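Local coordinates for protein probable aminotransferase (Pseudomonas aeruginosa, PDB 5YKR) that is a probable class-III aminotransferase, a pyridoxal phosphate enzyme of two subunits with the cofactor bound to a lysine side chain, at residues Gln93-Asp98 and Met339-Ala344; Phe80-Ser85 and Phe89-Pro94; Leu112-Ser117 and Gly331-Leu336. All coordinates share one frame; numbering follows the deposited sequence.

Interaction 1: Gln93-Asp98 and Met339-Ala344; sequences QPAVAD and MRATFA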
loop_
_atom_site.group_PDB
_atom_site.type_symbol
_atom_site.label_atom_id
_atom_site.label_comp_id
_atom_site.label_asym_id
_atom_site.label_seq_id
_atom_site.Cartn_x
_atom_site.Cartn_y
_atom_site.Cartn_z
ATOM N N GLN A 93 4.871 -20.152 7.002
ATOM C CA GLN A 93 3.929 -20.853 7.918
ATOM C C GLN A 93 3.005 -21.719 7.089
ATOM O O GLN A 93 2.361 -21.241 6.167
ATOM C CB GLN A 93 3.115 -19.826 8.719
ATOM C CG GLN A 93 3.642 -19.394 10.046
ATOM C CD GLN A 93 3.537 -20.419 11.137
ATOM O OE1 GLN A 93 2.956 -21.540 10.975
ATOM N NE2 GLN A 93 4.113 -20.045 12.302
ATOM N N PRO A 94 2.953 -23.041 7.358
ATOM C CA PRO A 94 2.259 -23.902 6.434
ATOM C C PRO A 94 0.764 -23.586 6.230
ATOM O O PRO A 94 0.284 -23.634 5.083
ATOM C CB PRO A 94 2.444 -25.298 7.024
ATOM C CG PRO A 94 3.593 -25.179 7.880
ATOM C CD PRO A 94 3.769 -23.785 8.324
ATOM N N ALA A 95 0.042 -23.231 7.304
ATOM C CA ALA A 95 -1.370 -22.950 7.120
ATOM C C ALA A 95 -1.584 -21.705 6.246
ATOM O O ALA A 95 -2.559 -21.618 5.469
ATOM C CB ALA A 95 -2.063 -22.751 8.449
ATOM N N VAL A 96 -0.690 -20.729 6.401
ATOM C CA VAL A 96 -0.819 -19.483 5.719
ATOM C C VAL A 96 -0.413 -19.636 4.264
ATOM O O VAL A 96 -1.145 -19.207 3.351
ATOM C CB VAL A 96 -0.042 -18.352 6.419
ATOM C CG1 VAL A 96 -0.192 -17.019 5.689
ATOM C CG2 VAL A 96 -0.471 -18.203 7.879
ATOM N N ALA A 97 0.700 -20.304 4.016
ATOM C CA ALA A 97 1.112 -20.604 2.643
ATOM C C ALA A 97 0.087 -21.438 1.896
ATOM O O ALA A 97 -0.208 -21.160 0.723
ATOM C CB ALA A 97 2.459 -21.281 2.610
ATOM N N ASP A 98 -0.505 -22.428 2.584
ATOM C CA ASP A 98 -1.540 -23.250 1.980
ATOM C C ASP A 98 -2.781 -22.436 1.627
ATOM O O ASP A 98 -3.378 -22.620 0.553
ATOM C CB ASP A 98 -1.944 -24.433 2.872
ATOM C CG ASP A 98 -0.894 -25.570 2.889
ATOM O OD1 ASP A 98 0.111 -25.573 2.102
ATOM O OD2 ASP A 98 -1.103 -26.455 3.740
ATOM N N MET A 339 -5.131 -13.796 6.137
ATOM C CA MET A 339 -5.491 -13.317 7.481
ATOM C C MET A 339 -6.251 -14.386 8.269
ATOM O O MET A 339 -6.038 -14.564 9.478
ATOM C CB MET A 339 -6.373 -12.045 7.433
ATOM C CG MET A 339 -5.631 -10.854 6.955
ATOM S SD MET A 339 -6.814 -9.446 6.996
ATOM C CE MET A 339 -5.656 -8.278 6.265
ATOM N N ARG A 340 -7.186 -15.060 7.602
ATOM C CA ARG A 340 -7.965 -16.067 8.287
ATOM C C ARG A 340 -7.037 -17.149 8.818
ATOM O O ARG A 340 -7.122 -17.535 9.993
ATOM C CB ARG A 340 -9.042 -16.637 7.394
ATOM C CG ARG A 340 -9.805 -17.790 8.016
ATOM C CD ARG A 340 -10.977 -18.147 7.185
ATOM N NE ARG A 340 -11.801 -19.166 7.829
ATOM C CZ ARG A 340 -12.996 -19.533 7.387
ATOM N NH1 ARG A 340 -13.491 -19.014 6.247
ATOM N NH2 ARG A 340 -13.692 -20.375 8.120
ATOM N N ALA A 341 -6.127 -17.639 7.957
ATOM C CA ALA A 341 -5.190 -18.637 8.422
ATOM C C ALA A 341 -4.324 -18.133 9.552
ATOM O O ALA A 341 -4.026 -18.852 10.511
ATOM C CB ALA A 341 -4.330 -19.111 7.269
ATOM N N THR A 342 -3.869 -16.881 9.456
ATOM C CA THR A 342 -3.040 -16.335 10.492
ATOM C C THR A 342 -3.736 -16.263 11.831
ATOM O O THR A 342 -3.171 -16.686 12.874
ATOM C CB THR A 342 -2.531 -14.933 10.045
ATOM O OG1 THR A 342 -1.734 -15.079 8.868
ATOM C CG2 THR A 342 -1.720 -14.273 11.153
ATOM N N PHE A 343 -4.942 -15.692 11.856
ATOM C CA PHE A 343 -5.645 -15.561 13.102
ATOM C C PHE A 343 -6.133 -16.899 13.669
ATOM O O PHE A 343 -6.117 -17.112 14.888
ATOM C CB PHE A 343 -6.803 -14.590 12.982
ATOM C CG PHE A 343 -6.384 -13.167 12.660
ATOM C CD1 PHE A 343 -5.428 -12.519 13.432
ATOM C CD2 PHE A 343 -6.980 -12.458 11.641
ATOM C CE1 PHE A 343 -5.038 -11.203 13.163
ATOM C CE2 PHE A 343 -6.633 -11.131 11.377
ATOM C CZ PHE A 343 -5.644 -10.533 12.117
ATOM N N ALA A 344 -6.531 -17.805 12.790
ATOM C CA ALA A 344 -7.101 -19.105 13.279
ATOM C C ALA A 344 -6.011 -20.072 13.727
ATOM O O ALA A 344 -6.197 -20.813 14.687
ATOM C CB ALA A 344 -7.936 -19.736 12.201
#
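Val96 turns CG1 anti to its backbone N (chi1 -180°), which leaves CG2 beside that N and close to Thr342. There, a chi1 of -62° sets OG1 beside the threonine's own backbone N and brings it 3.5 Å from Val96 CG2. The two branched side chains meet at a slant, the valine methyl against the hydroxyl oxygen. This is contact without a hydrogen bond: the hydroxyl is bonded within its own helix to Ala338 O, and more weakly to Ile288 O, so a buried polar atom can lie against a methyl group.

Ala341 carries the other half of the contact. Its CB points at the facing helix and settles between two successive residues: Ala341 CB is 3.6 Å from Ala95 O, a carbonyl oxygen, and 3.9 Å from Val96 CA. The methyl thus rests on the backbone itself. It also touches side chains, more closely at Val96 CG2 (4.0 Å from Ala341 CB) than at Ala95 CB. Because so little side chain intervenes, Val96 CA and Ala341 CA come within 5.2 Å of each other.

No hydrogen bond joins the two segments; the contact rests on van der Waals fit, methyl groups against methyls, a hydroxyl and a carbonyl oxygen. Gln93 is the N-cap of helix 94-104, and Ala95 and Val96, in its first turn, make the contact. The short axes approach to 8.3 Å at 164°, a close, nearly antiparallel helix pair in which small side chains, Ala341 above all, let the backbones come near, here within the class-III aminotransferase fold.

Interaction 2: Phe80-Ser85 and Phe89-Pro94; sequences FALGDS and FGHAQP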
loop_
_atom_site.group_PDB
_atom_site.type_symbol
_atom_site.label_atom_id
_atom_site.label_comp_id
_atom_site.label_asym_id
_atom_site.label_seq_id
_atom_site.Cartn_x
_atom_site.Cartn_y
_atom_site.Cartn_z
ATOM N N PHE A 80 16.397 -13.592 13.227
ATOM C CA PHE A 80 15.703 -12.787 14.223
ATOM C C PHE A 80 15.164 -11.441 13.677
ATOM O O PHE A 80 14.587 -10.635 14.416
ATOM C CB PHE A 80 16.633 -12.515 15.447
ATOM C CG PHE A 80 16.915 -13.716 16.308
ATOM C CD1 PHE A 80 15.985 -14.151 17.212
ATOM C CD2 PHE A 80 18.064 -14.457 16.150
ATOM C CE1 PHE A 80 16.214 -15.247 18.010
ATOM C CE2 PHE A 80 18.300 -15.573 16.953
ATOM C CZ PHE A 80 17.394 -15.937 17.877
ATOM N N ALA A 81 15.413 -11.220 12.384
ATOM C CA ALA A 81 14.912 -10.033 11.662
ATOM C C ALA A 81 13.493 -10.223 11.134
ATOM O O ALA A 81 12.645 -9.322 11.221
ATOM C CB ALA A 81 15.846 -9.744 10.497
ATOM N N LEU A 82 13.263 -11.425 10.584
ATOM C CA LEU A 82 11.914 -11.881 10.178
ATOM C C LEU A 82 11.222 -10.830 9.298
ATOM O O LEU A 82 10.084 -10.388 9.574
ATOM C CB LEU A 82 11.093 -12.277 11.391
ATOM C CG LEU A 82 11.657 -13.473 12.161
ATOM C CD1 LEU A 82 10.854 -13.720 13.441
ATOM C CD2 LEU A 82 11.671 -14.732 11.282
ATOM N N GLY A 83 11.927 -10.406 8.249
ATOM C CA GLY A 83 11.315 -9.467 7.295
ATOM C C GLY A 83 11.041 -8.105 7.905
ATOM O O GLY A 83 10.124 -7.407 7.523
ATOM N N ASP A 84 11.886 -7.699 8.835
ATOM C CA ASP A 84 11.639 -6.500 9.658
ATOM C C ASP A 84 10.257 -6.537 10.268
ATOM O O ASP A 84 9.494 -5.572 10.180
ATOM C CB ASP A 84 11.904 -5.212 8.868
ATOM C CG ASP A 84 11.942 -4.009 9.736
ATOM O OD1 ASP A 84 12.611 -4.094 10.834
ATOM O OD2 ASP A 84 11.391 -2.969 9.327
ATOM N N SER A 85 9.926 -7.716 10.826
ATOM C CA SER A 85 8.637 -7.998 11.457
ATOM C C SER A 85 7.501 -8.384 10.473
ATOM O O SER A 85 6.474 -8.869 10.916
ATOM C CB SER A 85 8.229 -6.902 12.461
ATOM O OG SER A 85 9.326 -6.650 13.307
ATOM N N PHE A 89 5.756 -14.249 12.499
ATOM C CA PHE A 89 5.461 -15.626 12.921
ATOM C C PHE A 89 6.220 -16.711 12.202
ATOM O O PHE A 89 5.890 -17.891 12.332
ATOM C CB PHE A 89 3.942 -15.863 12.934
ATOM C CG PHE A 89 3.240 -14.929 13.852
ATOM C CD1 PHE A 89 3.150 -15.247 15.206
ATOM C CD2 PHE A 89 2.698 -13.742 13.383
ATOM C CE1 PHE A 89 2.611 -14.373 16.083
ATOM C CE2 PHE A 89 2.169 -12.822 14.293
ATOM C CZ PHE A 89 2.128 -13.184 15.633
ATOM N N GLY A 90 7.291 -16.298 11.507
ATOM C CA GLY A 90 8.147 -17.197 10.745
ATOM C C GLY A 90 7.898 -17.122 9.254
ATOM O O GLY A 90 6.848 -16.636 8.768
ATOM N N HIS A 91 8.862 -17.619 8.508
ATOM C CA HIS A 91 8.727 -17.754 7.074
ATOM C C HIS A 91 7.905 -18.977 6.725
ATOM O O HIS A 91 8.070 -20.031 7.342
ATOM C CB HIS A 91 10.100 -17.823 6.433
ATOM C CG HIS A 91 10.929 -16.621 6.704
ATOM N ND1 HIS A 91 10.584 -15.367 6.270
ATOM C CD2 HIS A 91 12.060 -16.482 7.438
ATOM C CE1 HIS A 91 11.509 -14.506 6.673
ATOM N NE2 HIS A 91 12.414 -15.149 7.410
ATOM N N ALA A 92 7.078 -18.857 5.672
ATOM C CA ALA A 92 6.429 -20.032 5.112
ATOM C C ALA A 92 5.619 -20.842 6.157
ATOM O O ALA A 92 5.699 -22.085 6.202
ATOM C CB ALA A 92 7.463 -20.926 4.407
ATOM N N GLN A 93 4.871 -20.152 7.002
ATOM C CA GLN A 93 3.929 -20.853 7.918
ATOM C C GLN A 93 3.005 -21.719 7.089
ATOM O O GLN A 93 2.361 -21.241 6.167
ATOM C CB GLN A 93 3.115 -19.826 8.719
ATOM C CG GLN A 93 3.642 -19.394 10.046
ATOM C CD GLN A 93 3.537 -20.419 11.137
ATOM O OE1 GLN A 93 2.956 -21.540 10.975
ATOM N NE2 GLN A 93 4.113 -20.045 12.302
ATOM N N PRO A 94 2.953 -23.041 7.358
ATOM C CA PRO A 94 2.259 -23.902 6.434
ATOM C C PRO A 94 0.764 -23.586 6.230
ATOM O O PRO A 94 0.284 -23.634 5.083
ATOM C CB PRO A 94 2.444 -25.298 7.024
ATOM C CG PRO A 94 3.593 -25.179 7.880
ATOM C CD PRO A 94 3.769 -23.785 8.324
#
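Leu82 and His91 meet by van der Waals contact and bury the largest areas between these two loop segments. Methyl CD2 of Leu82 lies 4.0 Å from His91 NE2, reaching the imidazole obliquely, and the same methyl is 4.3 Å from Gly90 CA. A chi1 of -59° places the His91 ring beside its own backbone N, which brings the end of the ring near Leu82 and Gly83; His91 CE1 comes 4.4 Å from Gly83 N.

Polar links between the segments run through a third residue. Asp79 OD1 accepts from Ala81 N and Leu82 N, the first of these forming an Asx turn, while its OD2 takes the hydrogen bond of His91 NE2. One carboxylate therefore holds both the start of the first segment and the ring of the second. The two segments belong to the connection from strand 76-79 to helix 94-104 of the class-III aminotransferase fold, and Leu82 to Ser85 all have positive phi, so the chain winds in a left-handed sense there. Ser85 N bonds back to Ala81 O at 3.2 Å across that winding.

Within the second segment a side-chain hydrogen bond folds the loop onto itself: Gln93 NE2 donates to Phe89 O at 2.8 Å, with an N-H...O angle of 159°. The acceptor lies close to the amide plane of Gln93. Between subunits, His91 packs on Leu110 of the second subunit, and Asp84 on Thr328 of that subunit.

Interaction 3: Leu112-Ser117 and Gly331-Leu336; sequences LPTEDS and GNALQL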
loop_
_atom_site.group_PDB
_atom_site.type_symbol
_atom_site.label_atom_id
_atom_site.label_comp_id
_atom_site.label_asym_id
_atom_site.label_seq_id
_atom_site.Cartn_x
_atom_site.Cartn_y
_atom_site.Cartn_z
ATOM N N LEU A 112 -14.544 -7.812 -4.678
ATOM C CA LEU A 112 -15.683 -8.408 -3.997
ATOM C C LEU A 112 -15.210 -9.186 -2.782
ATOM O O LEU A 112 -14.092 -9.666 -2.751
ATOM C CB LEU A 112 -16.446 -9.354 -4.932
ATOM C CG LEU A 112 -17.220 -8.684 -6.073
ATOM C CD1 LEU A 112 -17.616 -9.690 -7.156
ATOM C CD2 LEU A 112 -18.417 -7.960 -5.525
ATOM N N PRO A 113 -16.105 -9.362 -1.800
ATOM C CA PRO A 113 -15.829 -10.184 -0.646
ATOM C C PRO A 113 -15.983 -11.677 -0.963
ATOM O O PRO A 113 -16.601 -12.076 -1.965
ATOM C CB PRO A 113 -16.901 -9.724 0.369
ATOM C CG PRO A 113 -18.060 -9.372 -0.490
ATOM C CD PRO A 113 -17.412 -8.713 -1.694
ATOM N N THR A 114 -15.422 -12.491 -0.080
ATOM C CA THR A 114 -15.584 -13.947 -0.031
ATOM C C THR A 114 -16.043 -14.385 1.345
ATOM O O THR A 114 -16.152 -13.567 2.261
ATOM C CB THR A 114 -14.290 -14.665 -0.377
ATOM O OG1 THR A 114 -13.352 -14.373 0.670
ATOM C CG2 THR A 114 -13.739 -14.218 -1.737
ATOM N N GLU A 115 -16.300 -15.675 1.541
ATOM C CA GLU A 115 -16.705 -16.137 2.869
ATOM C C GLU A 115 -15.646 -15.883 3.936
ATOM O O GLU A 115 -15.983 -15.749 5.111
ATOM C CB GLU A 115 -17.102 -17.625 2.835
ATOM C CG GLU A 115 -18.419 -17.857 2.121
ATOM C CD GLU A 115 -18.778 -19.315 1.958
ATOM O OE1 GLU A 115 -17.914 -20.200 2.082
ATOM O OE2 GLU A 115 -19.946 -19.567 1.720
ATOM N N ASP A 116 -14.389 -15.733 3.535
ATOM C CA ASP A 116 -13.359 -15.461 4.535
ATOM C C ASP A 116 -13.579 -14.104 5.180
ATOM O O ASP A 116 -13.195 -13.891 6.326
ATOM C CB ASP A 116 -11.971 -15.508 3.926
ATOM C CG ASP A 116 -11.541 -16.907 3.477
ATOM O OD1 ASP A 116 -12.040 -17.879 4.084
ATOM O OD2 ASP A 116 -10.646 -17.018 2.592
ATOM N N SER A 117 -14.213 -13.162 4.475
ATOM C CA SER A 117 -14.508 -11.872 5.109
ATOM C C SER A 117 -15.461 -11.985 6.285
ATOM O O SER A 117 -15.345 -11.228 7.274
ATOM C CB SER A 117 -15.055 -10.860 4.101
ATOM O OG SER A 117 -16.336 -11.192 3.603
ATOM N N GLY A 331 -8.368 -5.204 0.855
ATOM C CA GLY A 331 -9.439 -6.074 1.246
ATOM C C GLY A 331 -9.721 -7.186 0.272
ATOM O O GLY A 331 -10.893 -7.627 0.168
ATOM N N ASN A 332 -8.713 -7.624 -0.479
ATOM C CA ASN A 332 -8.938 -8.623 -1.503
ATOM C C ASN A 332 -9.018 -10.060 -0.977
ATOM O O ASN A 332 -8.649 -10.349 0.156
ATOM C CB ASN A 332 -8.006 -8.442 -2.702
ATOM C CG ASN A 332 -6.619 -8.921 -2.554
ATOM O OD1 ASN A 332 -6.257 -9.702 -1.680
ATOM N ND2 ASN A 332 -5.796 -8.452 -3.519
ATOM N N ALA A 333 -9.488 -10.956 -1.841
ATOM C CA ALA A 333 -9.710 -12.329 -1.416
ATOM C C ALA A 333 -8.427 -13.004 -0.905
ATOM O O ALA A 333 -8.448 -13.761 0.064
ATOM C CB ALA A 333 -10.290 -13.114 -2.592
ATOM N N LEU A 334 -7.320 -12.707 -1.565
ATOM C CA LEU A 334 -6.047 -13.337 -1.166
ATOM C C LEU A 334 -5.615 -12.860 0.215
ATOM O O LEU A 334 -5.215 -13.669 1.073
ATOM C CB LEU A 334 -4.984 -13.012 -2.228
ATOM C CG LEU A 334 -3.733 -13.844 -2.140
ATOM C CD1 LEU A 334 -4.064 -15.278 -2.476
ATOM C CD2 LEU A 334 -2.659 -13.345 -3.051
ATOM N N GLN A 335 -5.713 -11.552 0.482
ATOM C CA GLN A 335 -5.408 -11.030 1.812
ATOM C C GLN A 335 -6.273 -11.667 2.876
ATOM O O GLN A 335 -5.792 -12.076 3.932
ATOM C CB GLN A 335 -5.656 -9.522 1.892
ATOM C CG GLN A 335 -4.661 -8.629 1.131
ATOM C CD GLN A 335 -5.098 -7.159 1.316
ATOM O OE1 GLN A 335 -6.305 -6.854 1.202
ATOM N NE2 GLN A 335 -4.184 -6.279 1.665
ATOM N N LEU A 336 -7.582 -11.753 2.602
ATOM C CA LEU A 336 -8.498 -12.265 3.603
ATOM C C LEU A 336 -8.243 -13.762 3.909
ATOM O O LEU A 336 -8.360 -14.204 5.061
ATOM C CB LEU A 336 -9.953 -12.024 3.181
ATOM C CG LEU A 336 -10.558 -10.690 3.656
ATOM C CD1 LEU A 336 -10.726 -10.672 5.174
ATOM C CD2 LEU A 336 -9.770 -9.465 3.238
HETATM O O HOH W 1 -11.405 -9.689 -3.859
HETATM O O HOH W 2 -12.300 -9.890 -0.417
HETATM O O HOH W 3 -10.794 -15.244 0.515
#
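Asp116 turns its CB, not its carboxylate, to Leu336: Asp116 CB is 4.1 Å from Leu336 CB, while the two oxygens of the flat group have separate partners, OD1 pairing with Arg340 NH1 and OD2 accepting from a bridging water. On the facing segment two flat amides form a capping box at the start of helix 333-346. Asn332 OD1 accepts from Gln335 N at 2.9 Å, the donor almost in line with the C=O bond (174°). In the reciprocal bond Gln335 OE1 accepts from Asn332 N at 3.0 Å, the donor tilted 23° from the carbonyl plane.

The N-terminal ends of two helices meet here in the class-III aminotransferase fold: Thr114 caps helix 115-128 with a weak bond from Asp116 N to its OG1. Thr114 CG2 meets Ala333 CB at 3.7 Å, and further along Leu336 CD1 touches Ser117 CA at 4.0 Å. Ser117 reaches back within its own turn, N and OG both donating to Thr114 O. Its OG also meets Asn37 of the second subunit, whose Gly291 O takes Asn332 ND2.

No direct hydrogen bond crosses the contact; the polar links are made by ordered water. Leu112 O receives hydrogen bonds from two waters, one of which accepts from Ala333 N while the other donates to Gly331 O. A third water accepts from Thr114 OG1 and donates to Asp116 OD2 and, at 2.8 Å, to Ala333 O.

Overall arrangement
Helix 333-346 serves both interaction 1 and interaction 3, whose centres lie about 14 Å apart: its first turn faces the start of helix 115-128, and a later turn faces helix 94-104. A salt bridge of 2.8 Å from Arg340 NH1 to Asp116 OD1 ties the two contacts directly. Interaction 2 shares Gln93 and Pro94 with interaction 1, their centres about 13 Å apart, so the loop of interaction 2 runs directly into helix 94-104 of interaction 1. Interactions 2 and 3 do not touch; their nearest atoms are about 12 Å apart. All three reach the second subunit. Ile288, which Met339 and Thr342 meet, follows cofactor-bearing Lys286 by two residues.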